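Local coordinates for adhesion and penetration protein autotransporter (Haemophilus influenzae, PDB 3SYJ), which promotes bacterial adherence to and invasion of host cells as a self-associating autotransporter adhesin, and is probably also a serine protease, at residues A[486-491]-A[513-518]; A[558-563]-A[581-586]; A[533-538]-A[564-569]. All coordinates share one frame; numbering follows the deposited sequence.

Interaction 1 of 3, residues A[486-491]-A[513-518]; sequences SLTFKR and TITGNE
Thr488 and Thr513 stand side by side on one face of two parallel neighbouring strands, pointing the same way, with OG1 of Thr488 3.8 Å from CB of Thr513. Both carry OG1 beside the backbone N and CG2 anti to it (chi1 -64° and -56°), which sets their branches in the same order. Just past the strand end the Thr488 and Thr515 side chains cross at about a right angle, the CG2 methyl of Thr488 3.8 Å from that of Thr515. The strands themselves are joined by three backbone bonds. Thr513 N donates to Leu487 O at 2.9 Å; Phe489 N returns a nearly straight bond to Thr513 O, 2.7 Å long; and Thr515 N reaches Phe489 O. A water bonds to both Leu487 O and Thr513 OG1. Where the chains leave the strands, Gly516 N makes only a weak, bent bond with Lys490 O, while Lys490 lays its CB 3.4 Å from Gly516 O. The Lys490 chain runs out extended, and its ammonium pairs with Asp469. Arg491 leaves the turn on the other side, its guanidinium gripped by Asp90 and Asp532. On the inward face Phe489 packs against Thr468, and Ile514 against Ile492, Leu557 and Ile537. Parallel strands in register, threonines outward and apolar residues inward, are the stacked rungs of the right-handed beta-helix of an autotransporter passenger domain.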
loop_
_atom_site.group_PDB
_atom_site.type_symbol
_atom_site.label_atom_id
_atom_site.label_comp_id
_atom_site.label_asym_id
_atom_site.label_seq_id
_atom_site.Cartn_x
_atom_site.Cartn_y
_atom_site.Cartn_z
ATOM N N SER A 486 21.963 21.900 28.690
ATOM C CA SER A 486 21.077 20.942 29.328
ATOM C C SER A 486 20.936 21.209 30.815
ATOM O O SER A 486 21.858 21.713 31.454
ATOM C CB SER A 486 21.554 19.516 29.069
ATOM O OG SER A 486 21.368 19.185 27.704
ATOM N N LEU A 487 19.763 20.888 31.351
ATOM C CA LEU A 487 19.472 21.104 32.759
ATOM C C LEU A 487 18.764 19.892 33.326
ATOM O O LEU A 487 18.070 19.177 32.604
ATOM C CB LEU A 487 18.567 22.321 32.939
ATOM C CG LEU A 487 19.084 23.679 32.476
ATOM C CD1 LEU A 487 17.965 24.711 32.517
ATOM C CD2 LEU A 487 20.259 24.110 33.344
ATOM N N THR A 488 18.952 19.663 34.619
ATOM C CA THR A 488 18.146 18.703 35.354
ATOM C C THR A 488 17.378 19.450 36.430
ATOM O O THR A 488 17.939 20.314 37.109
ATOM C CB THR A 488 19.014 17.646 36.048
ATOM O OG1 THR A 488 19.707 16.879 35.064
ATOM C CG2 THR A 488 18.150 16.717 36.882
ATOM N N PHE A 489 16.098 19.120 36.578
ATOM C CA PHE A 489 15.284 19.630 37.681
ATOM C C PHE A 489 14.811 18.479 38.565
ATOM O O PHE A 489 14.627 17.352 38.092
ATOM C CB PHE A 489 14.036 20.336 37.157
ATOM C CG PHE A 489 14.302 21.617 36.417
ATOM C CD1 PHE A 489 14.163 22.837 37.055
ATOM C CD2 PHE A 489 14.631 21.606 35.078
ATOM C CE1 PHE A 489 14.380 24.024 36.379
ATOM C CE2 PHE A 489 14.849 22.790 34.388
ATOM C CZ PHE A 489 14.721 23.999 35.039
ATOM N N LYS A 490 14.604 18.763 39.846
ATOM C CA LYS A 490 13.851 17.852 40.698
ATOM C C LYS A 490 12.372 18.122 40.444
ATOM O O LYS A 490 11.646 17.249 39.972
ATOM C CB LYS A 490 14.214 18.063 42.162
ATOM C CG LYS A 490 15.654 17.695 42.463
ATOM C CD LYS A 490 16.075 18.160 43.844
ATOM C CE LYS A 490 17.579 18.035 44.027
ATOM N NZ LYS A 490 18.072 18.977 45.069
ATOM N N ARG A 491 11.938 19.343 40.743
ATOM C CA ARG A 491 10.666 19.847 40.238
ATOM C C ARG A 491 10.866 21.237 39.639
ATOM O O ARG A 491 11.740 21.995 40.076
ATOM C CB ARG A 491 9.594 19.884 41.334
ATOM C CG ARG A 491 9.974 20.659 42.576
ATOM C CD ARG A 491 8.835 20.662 43.615
ATOM N NE ARG A 491 7.953 21.793 43.390
ATOM C CZ ARG A 491 8.066 22.960 44.013
ATOM N NH1 ARG A 491 9.003 23.152 44.931
ATOM N NH2 ARG A 491 7.229 23.936 43.718
ATOM N N THR A 513 15.922 17.275 31.939
ATOM C CA THR A 513 15.591 16.077 32.693
ATOM C C THR A 513 14.823 16.469 33.954
ATOM O O THR A 513 15.187 17.417 34.642
ATOM C CB THR A 513 16.867 15.274 33.040
ATOM O OG1 THR A 513 17.577 14.973 31.829
ATOM C CG2 THR A 513 16.530 13.972 33.767
ATOM N N ILE A 514 13.738 15.755 34.229
ATOM C CA ILE A 514 12.974 15.943 35.454
ATOM C C ILE A 514 13.038 14.657 36.270
ATOM O O ILE A 514 12.679 13.586 35.776
ATOM C CB ILE A 514 11.514 16.318 35.154
ATOM C CG1 ILE A 514 11.460 17.669 34.432
ATOM C CG2 ILE A 514 10.700 16.379 36.437
ATOM C CD1 ILE A 514 10.113 17.996 33.838
ATOM N N THR A 515 13.524 14.758 37.506
ATOM C CA THR A 515 13.740 13.575 38.347
ATOM C C THR A 515 12.728 13.421 39.489
ATOM O O THR A 515 12.684 12.386 40.152
ATOM C CB THR A 515 15.159 13.569 38.947
ATOM O OG1 THR A 515 15.349 14.745 39.747
ATOM C CG2 THR A 515 16.201 13.543 37.833
ATOM N N GLY A 516 11.911 14.442 39.714
ATOM C CA GLY A 516 10.919 14.392 40.770
ATOM C C GLY A 516 11.520 14.756 42.114
ATOM O O GLY A 516 12.721 14.985 42.220
ATOM N N ASN A 517 10.681 14.821 43.139
ATOM C CA ASN A 517 11.144 15.195 44.464
ATOM C C ASN A 517 12.081 14.136 45.025
ATOM O O ASN A 517 11.841 12.935 44.880
ATOM C CB ASN A 517 9.967 15.424 45.415
ATOM C CG ASN A 517 9.222 16.707 45.117
ATOM O OD1 ASN A 517 7.997 16.759 45.187
ATOM N ND2 ASN A 517 9.961 17.754 44.782
ATOM N N GLU A 518 13.148 14.606 45.661
ATOM C CA GLU A 518 14.153 13.749 46.283
ATOM C C GLU A 518 13.561 12.801 47.333
ATOM O O GLU A 518 13.817 11.601 47.301
ATOM C CB GLU A 518 15.261 14.612 46.897
ATOM C CG GLU A 518 16.195 13.882 47.846
ATOM C CD GLU A 518 17.420 14.714 48.202
ATOM O OE1 GLU A 518 18.113 15.183 47.271
ATOM O OE2 GLU A 518 17.691 14.897 49.409
HETATM O O HOH W 1 19.003 16.975 30.979
#

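Interaction 2 of 3, residues A[558-563]-A[581-586]; sequences IYKPTT and TQTKGK
In Tyr559 the ring carbon CG lies opposite the backbone N (chi1 178°), which carries the ring forward along its own strand and alongside the turn of 581-586, where Gln582 CG and Gly585 C meet its edge. CE2 of Tyr559 comes 3.4 Å from Lys586 O and 3.6 Å from Lys584 O. Gln582 takes the same first torsion (chi1 -180°) and runs alongside the tyrosine, its CG 4.0 Å from CD2 of Tyr559 and the amide plane 48° from the ring plane. Its NE2 donates to Lys584 O from above that carbonyl and also to Ser638 O, so a buried amide ties the turn to the next coil. Pro561 covers one face of the Tyr559 ring with CD, 3.5 Å above the plane, and rests CG on the Lys584 carbonyl. Gly585, at a positive phi, passes close by the proline, its N near Pro561 CG. Behind the side chains, Tyr559 N bonds to Thr581 O at 2.8 Å and Thr583 N to Tyr559 O at 3.1 Å. On the outer side, OG1 of Thr583 sits against CA and CG of Lys560, while Lys584 NZ donates a hydrogen bond to Thr562 O (3.2 Å) from above the carbonyl plane. Two parallel strands that turn corners in step, with a tyrosine and a glutamine side by side in the interior, mark successive coils of a beta-solenoid.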
loop_
_atom_site.group_PDB
_atom_site.type_symbol
_atom_site.label_atom_id
_atom_site.label_comp_id
_atom_site.label_asym_id
_atom_site.label_seq_id
_atom_site.Cartn_x
_atom_site.Cartn_y
_atom_site.Cartn_z
ATOM N N ILE A 558 13.237 14.362 29.341
ATOM C CA ILE A 558 13.379 13.068 29.991
ATOM C C ILE A 558 12.761 13.091 31.382
ATOM O O ILE A 558 13.145 13.906 32.222
ATOM C CB ILE A 558 14.858 12.660 30.150
ATOM C CG1 ILE A 558 15.560 12.577 28.795
ATOM C CG2 ILE A 558 14.964 11.323 30.852
ATOM C CD1 ILE A 558 16.066 13.892 28.280
ATOM N N TYR A 559 11.797 12.203 31.621
ATOM C CA TYR A 559 11.259 12.010 32.959
ATOM C C TYR A 559 11.868 10.746 33.565
ATOM O O TYR A 559 11.646 9.639 33.080
ATOM C CB TYR A 559 9.729 11.923 32.933
ATOM C CG TYR A 559 9.112 11.685 34.292
ATOM C CD1 TYR A 559 9.469 12.466 35.379
ATOM C CD2 TYR A 559 8.173 10.681 34.488
ATOM C CE1 TYR A 559 8.916 12.256 36.627
ATOM C CE2 TYR A 559 7.607 10.462 35.734
ATOM C CZ TYR A 559 7.985 11.256 36.803
ATOM O OH TYR A 559 7.437 11.052 38.052
ATOM N N LYS A 560 12.641 10.925 34.629
ATOM C CA LYS A 560 13.402 9.829 35.213
ATOM C C LYS A 560 13.381 9.905 36.735
ATOM O O LYS A 560 14.370 10.302 37.361
ATOM C CB LYS A 560 14.850 9.865 34.693
ATOM C CG LYS A 560 15.774 8.824 35.329
ATOM C CD LYS A 560 17.005 8.527 34.472
ATOM C CE LYS A 560 17.936 9.728 34.353
ATOM N NZ LYS A 560 19.110 9.457 33.453
ATOM N N PRO A 561 12.241 9.543 37.341
ATOM C CA PRO A 561 12.096 9.553 38.799
ATOM C C PRO A 561 12.849 8.370 39.388
ATOM O O PRO A 561 13.261 7.498 38.625
ATOM C CB PRO A 561 10.595 9.350 38.983
ATOM C CG PRO A 561 10.196 8.568 37.771
ATOM C CD PRO A 561 10.966 9.230 36.676
ATOM N N THR A 562 13.019 8.332 40.708
ATOM C CA THR A 562 13.747 7.238 41.353
ATOM C C THR A 562 12.853 6.041 41.647
ATOM O O THR A 562 13.315 4.900 41.666
ATOM C CB THR A 562 14.365 7.675 42.694
ATOM O OG1 THR A 562 13.321 8.131 43.569
ATOM C CG2 THR A 562 15.400 8.783 42.491
ATOM N N THR A 563 11.575 6.303 41.887
ATOM C CA THR A 563 10.668 5.266 42.353
ATOM C C THR A 563 9.468 5.128 41.434
ATOM O O THR A 563 9.066 6.078 40.765
ATOM C CB THR A 563 10.197 5.556 43.799
ATOM O OG1 THR A 563 11.334 5.579 44.668
ATOM C CG2 THR A 563 9.213 4.497 44.288
ATOM N N THR A 581 11.035 11.073 26.769
ATOM C CA THR A 581 11.447 9.767 27.278
ATOM C C THR A 581 11.024 9.559 28.729
ATOM O O THR A 581 11.256 10.415 29.584
ATOM C CB THR A 581 12.979 9.611 27.191
ATOM O OG1 THR A 581 13.383 9.703 25.820
ATOM C CG2 THR A 581 13.427 8.266 27.778
ATOM N N GLN A 582 10.411 8.415 29.008
ATOM C CA GLN A 582 10.062 8.071 30.379
ATOM C C GLN A 582 10.743 6.768 30.803
ATOM O O GLN A 582 10.640 5.748 30.118
ATOM C CB GLN A 582 8.548 7.957 30.533
ATOM C CG GLN A 582 8.104 7.609 31.935
ATOM C CD GLN A 582 6.605 7.435 32.034
ATOM O OE1 GLN A 582 5.893 7.521 31.035
ATOM N NE2 GLN A 582 6.116 7.183 33.242
ATOM N N THR A 583 11.436 6.797 31.933
ATOM C CA THR A 583 12.154 5.614 32.396
ATOM C C THR A 583 11.437 4.911 33.538
ATOM O O THR A 583 11.727 3.757 33.838
ATOM C CB THR A 583 13.573 5.963 32.859
ATOM O OG1 THR A 583 13.503 6.824 34.001
ATOM C CG2 THR A 583 14.341 6.667 31.745
ATOM N N LYS A 584 10.498 5.601 34.173
ATOM C CA LYS A 584 9.842 5.064 35.357
ATOM C C LYS A 584 8.729 5.996 35.819
ATOM O O LYS A 584 8.535 7.067 35.252
ATOM C CB LYS A 584 10.870 4.889 36.479
ATOM C CG LYS A 584 10.426 3.976 37.607
ATOM C CD LYS A 584 11.493 3.891 38.680
ATOM C CE LYS A 584 12.792 3.367 38.104
ATOM N NZ LYS A 584 13.750 2.973 39.170
ATOM N N GLY A 585 7.999 5.589 36.850
ATOM C CA GLY A 585 7.004 6.454 37.452
ATOM C C GLY A 585 5.780 6.614 36.585
ATOM O O GLY A 585 5.518 5.792 35.711
ATOM N N LYS A 586 5.024 7.678 36.837
ATOM C CA LYS A 586 3.796 7.934 36.102
ATOM C C LYS A 586 3.854 9.287 35.411
ATOM O O LYS A 586 4.242 10.286 36.016
ATOM C CB LYS A 586 2.578 7.842 37.027
ATOM C CG LYS A 586 2.404 6.464 37.649
ATOM C CD LYS A 586 1.102 6.349 38.419
ATOM C CE LYS A 586 1.153 7.102 39.741
ATOM N NZ LYS A 586 1.680 6.266 40.852
#

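Interaction 3 of 3, residues A[533-538]-A[564-569]; sequences YRKEIA and EDRTLL
Lys535 lies along the backbone of Asp565 before it reaches the carboxylate. Its CB and CG pass 3.5 and 3.4 Å from Asp565 O; CD comes closer still, 3.2 Å from the same oxygen, and also lies near OD2. With chi3 bent (-90°), CE of Lys535 runs past the carboxylate, 3.7 Å from Asp565 OD2, and NZ closes on that oxygen in a salt bridge of 3.1 Å, arriving from above the carboxylate plane. The other oxygen, Asp565 OD1, is paired with Lys586, so the aspartate is held between two lysines. Beneath this bridge the chains run parallel, tied by bonds from Thr567 N to Lys535 O, Ile537 N to Thr567 O and Leu569 N to Ile537 O. On one face Ile537 CG1 packs 3.8 Å from Leu568 CD1; on the other, CB of Ala538 touches CB of Leu569. Arg534 grips OE1 of Glu536 side-on with NE and NH2. Strand 567-575 is thus flanked by strand 536-539 and, on its far side, strand 586-593. Ile514 of strand 510-514 lies against Ile537 and Leu568 in the interior, while strand 682-688 covers the face bearing Glu536, Thr567, Ala538 and Leu569.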
loop_
_atom_site.group_PDB
_atom_site.type_symbol
_atom_site.label_atom_id
_atom_site.label_comp_id
_atom_site.label_asym_id
_atom_site.label_seq_id
_atom_site.Cartn_x
_atom_site.Cartn_y
_atom_site.Cartn_z
ATOM N N TYR A 533 7.836 17.530 48.869
ATOM C CA TYR A 533 7.796 16.228 49.531
ATOM C C TYR A 533 6.630 15.376 49.076
ATOM O O TYR A 533 6.249 14.415 49.750
ATOM C CB TYR A 533 7.803 16.400 51.050
ATOM C CG TYR A 533 8.995 17.202 51.512
ATOM C CD1 TYR A 533 10.232 16.600 51.697
ATOM C CD2 TYR A 533 8.893 18.571 51.725
ATOM C CE1 TYR A 533 11.334 17.332 52.106
ATOM C CE2 TYR A 533 9.984 19.312 52.136
ATOM C CZ TYR A 533 11.203 18.685 52.323
ATOM O OH TYR A 533 12.291 19.416 52.727
ATOM N N ARG A 534 6.085 15.723 47.915
ATOM C CA ARG A 534 4.944 15.016 47.357
ATOM C C ARG A 534 5.386 14.059 46.259
ATOM O O ARG A 534 6.420 14.257 45.629
ATOM C CB ARG A 534 3.928 16.017 46.805
ATOM C CG ARG A 534 3.170 16.785 47.881
ATOM C CD ARG A 534 2.200 15.870 48.615
ATOM N NE ARG A 534 1.175 15.327 47.724
ATOM C CZ ARG A 534 -0.065 15.801 47.630
ATOM N NH1 ARG A 534 -0.438 16.834 48.374
ATOM N NH2 ARG A 534 -0.935 15.243 46.793
ATOM N N LYS A 535 4.593 13.019 46.036
ATOM C CA LYS A 535 4.867 12.060 44.977
ATOM C C LYS A 535 4.566 12.671 43.618
ATOM O O LYS A 535 5.152 12.277 42.612
ATOM C CB LYS A 535 4.041 10.787 45.183
ATOM C CG LYS A 535 4.583 9.892 46.284
ATOM C CD LYS A 535 3.880 8.546 46.345
ATOM C CE LYS A 535 2.673 8.564 47.271
ATOM N NZ LYS A 535 2.431 7.199 47.847
ATOM N N GLU A 536 3.655 13.639 43.606
ATOM C CA GLU A 536 3.188 14.263 42.373
ATOM C C GLU A 536 3.780 15.649 42.186
ATOM O O GLU A 536 3.722 16.488 43.090
ATOM C CB GLU A 536 1.665 14.386 42.375
ATOM C CG GLU A 536 0.933 13.110 42.701
ATOM C CD GLU A 536 0.740 12.923 44.192
ATOM O OE1 GLU A 536 1.283 13.737 44.971
ATOM O OE2 GLU A 536 0.037 11.965 44.583
ATOM N N ILE A 537 4.345 15.886 41.007
ATOM C CA ILE A 537 4.771 17.221 40.620
ATOM C C ILE A 537 4.106 17.535 39.299
ATOM O O ILE A 537 3.639 16.632 38.610
ATOM C CB ILE A 537 6.300 17.340 40.473
ATOM C CG1 ILE A 537 6.815 16.446 39.340
ATOM C CG2 ILE A 537 6.976 17.007 41.787
ATOM C CD1 ILE A 537 8.332 16.435 39.191
ATOM N N ALA A 538 4.053 18.811 38.942
ATOM C CA ALA A 538 3.322 19.194 37.753
ATOM C C ALA A 538 3.997 20.345 37.037
ATOM O O ALA A 538 4.720 21.135 37.643
ATOM C CB ALA A 538 1.888 19.566 38.120
ATOM N N GLU A 564 8.897 3.932 41.407
ATOM C CA GLU A 564 7.762 3.646 40.548
ATOM C C GLU A 564 6.555 4.534 40.886
ATOM O O GLU A 564 5.735 4.841 40.020
ATOM C CB GLU A 564 7.410 2.158 40.638
ATOM C CG GLU A 564 8.563 1.216 40.251
ATOM C CD GLU A 564 9.697 1.158 41.288
ATOM O OE1 GLU A 564 9.410 1.160 42.507
ATOM O OE2 GLU A 564 10.881 1.098 40.882
ATOM N N ASP A 565 6.465 4.971 42.138
ATOM C CA ASP A 565 5.320 5.761 42.590
ATOM C C ASP A 565 5.574 7.271 42.599
ATOM O O ASP A 565 5.429 7.921 43.636
ATOM C CB ASP A 565 4.877 5.310 43.986
ATOM C CG ASP A 565 3.458 5.750 44.317
ATOM O OD1 ASP A 565 2.856 6.465 43.487
ATOM O OD2 ASP A 565 2.943 5.381 45.400
ATOM N N ARG A 566 5.952 7.824 41.451
ATOM C CA ARG A 566 6.145 9.263 41.315
ATOM C C ARG A 566 5.445 9.721 40.052
ATOM O O ARG A 566 5.567 9.081 39.016
ATOM C CB ARG A 566 7.632 9.610 41.230
ATOM C CG ARG A 566 8.455 9.157 42.421
ATOM C CD ARG A 566 8.017 9.843 43.705
ATOM N NE ARG A 566 9.139 9.980 44.631
ATOM C CZ ARG A 566 9.357 9.177 45.668
ATOM N NH1 ARG A 566 8.520 8.177 45.927
ATOM N NH2 ARG A 566 10.411 9.380 46.451
ATOM N N THR A 567 4.714 10.824 40.129
ATOM C CA THR A 567 3.930 11.272 38.985
ATOM C C THR A 567 4.350 12.643 38.505
ATOM O O THR A 567 4.631 13.533 39.306
ATOM C CB THR A 567 2.428 11.310 39.309
ATOM O OG1 THR A 567 2.002 10.006 39.703
ATOM C CG2 THR A 567 1.626 11.761 38.101
ATOM N N LEU A 568 4.397 12.792 37.188
ATOM C CA LEU A 568 4.623 14.077 36.551
ATOM C C LEU A 568 3.392 14.436 35.728
ATOM O O LEU A 568 3.003 13.705 34.817
ATOM C CB LEU A 568 5.866 14.028 35.654
ATOM C CG LEU A 568 6.178 15.253 34.781
ATOM C CD1 LEU A 568 6.206 16.541 35.596
ATOM C CD2 LEU A 568 7.508 15.063 34.035
ATOM N N LEU A 569 2.772 15.558 36.061
ATOM C CA LEU A 569 1.612 16.013 35.322
ATOM C C LEU A 569 2.007 17.122 34.358
ATOM O O LEU A 569 2.586 18.130 34.762
ATOM C CB LEU A 569 0.524 16.504 36.282
ATOM C CG LEU A 569 -0.619 17.335 35.679
ATOM C CD1 LEU A 569 -1.393 16.534 34.641
ATOM C CD2 LEU A 569 -1.558 17.858 36.772
#

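In the fold
The three contacts occupy neighbouring coils of the beta-helix, their centres 10 to 11 Å apart. Interactions 1 and 2 continue one sheet: strands 510-514 and 555-559 are neighbours, with Ile514 N 2.8 Å from Ile558 O and Ile514 O 2.9 Å from Lys560 N, both probable hydrogen bonds. Interaction 3 lies round the corner, on another side of the coil. It meets interaction 2 through Lys586, whose N is 2.6 Å from Arg566 O and O 2.8 Å from Leu568 N, and meets interaction 1 in the interior, where Ile514 CG2 approaches Ile537 CD1 at 3.6 Å. All three lie away from Ser218, the active-site serine inferred by similarity.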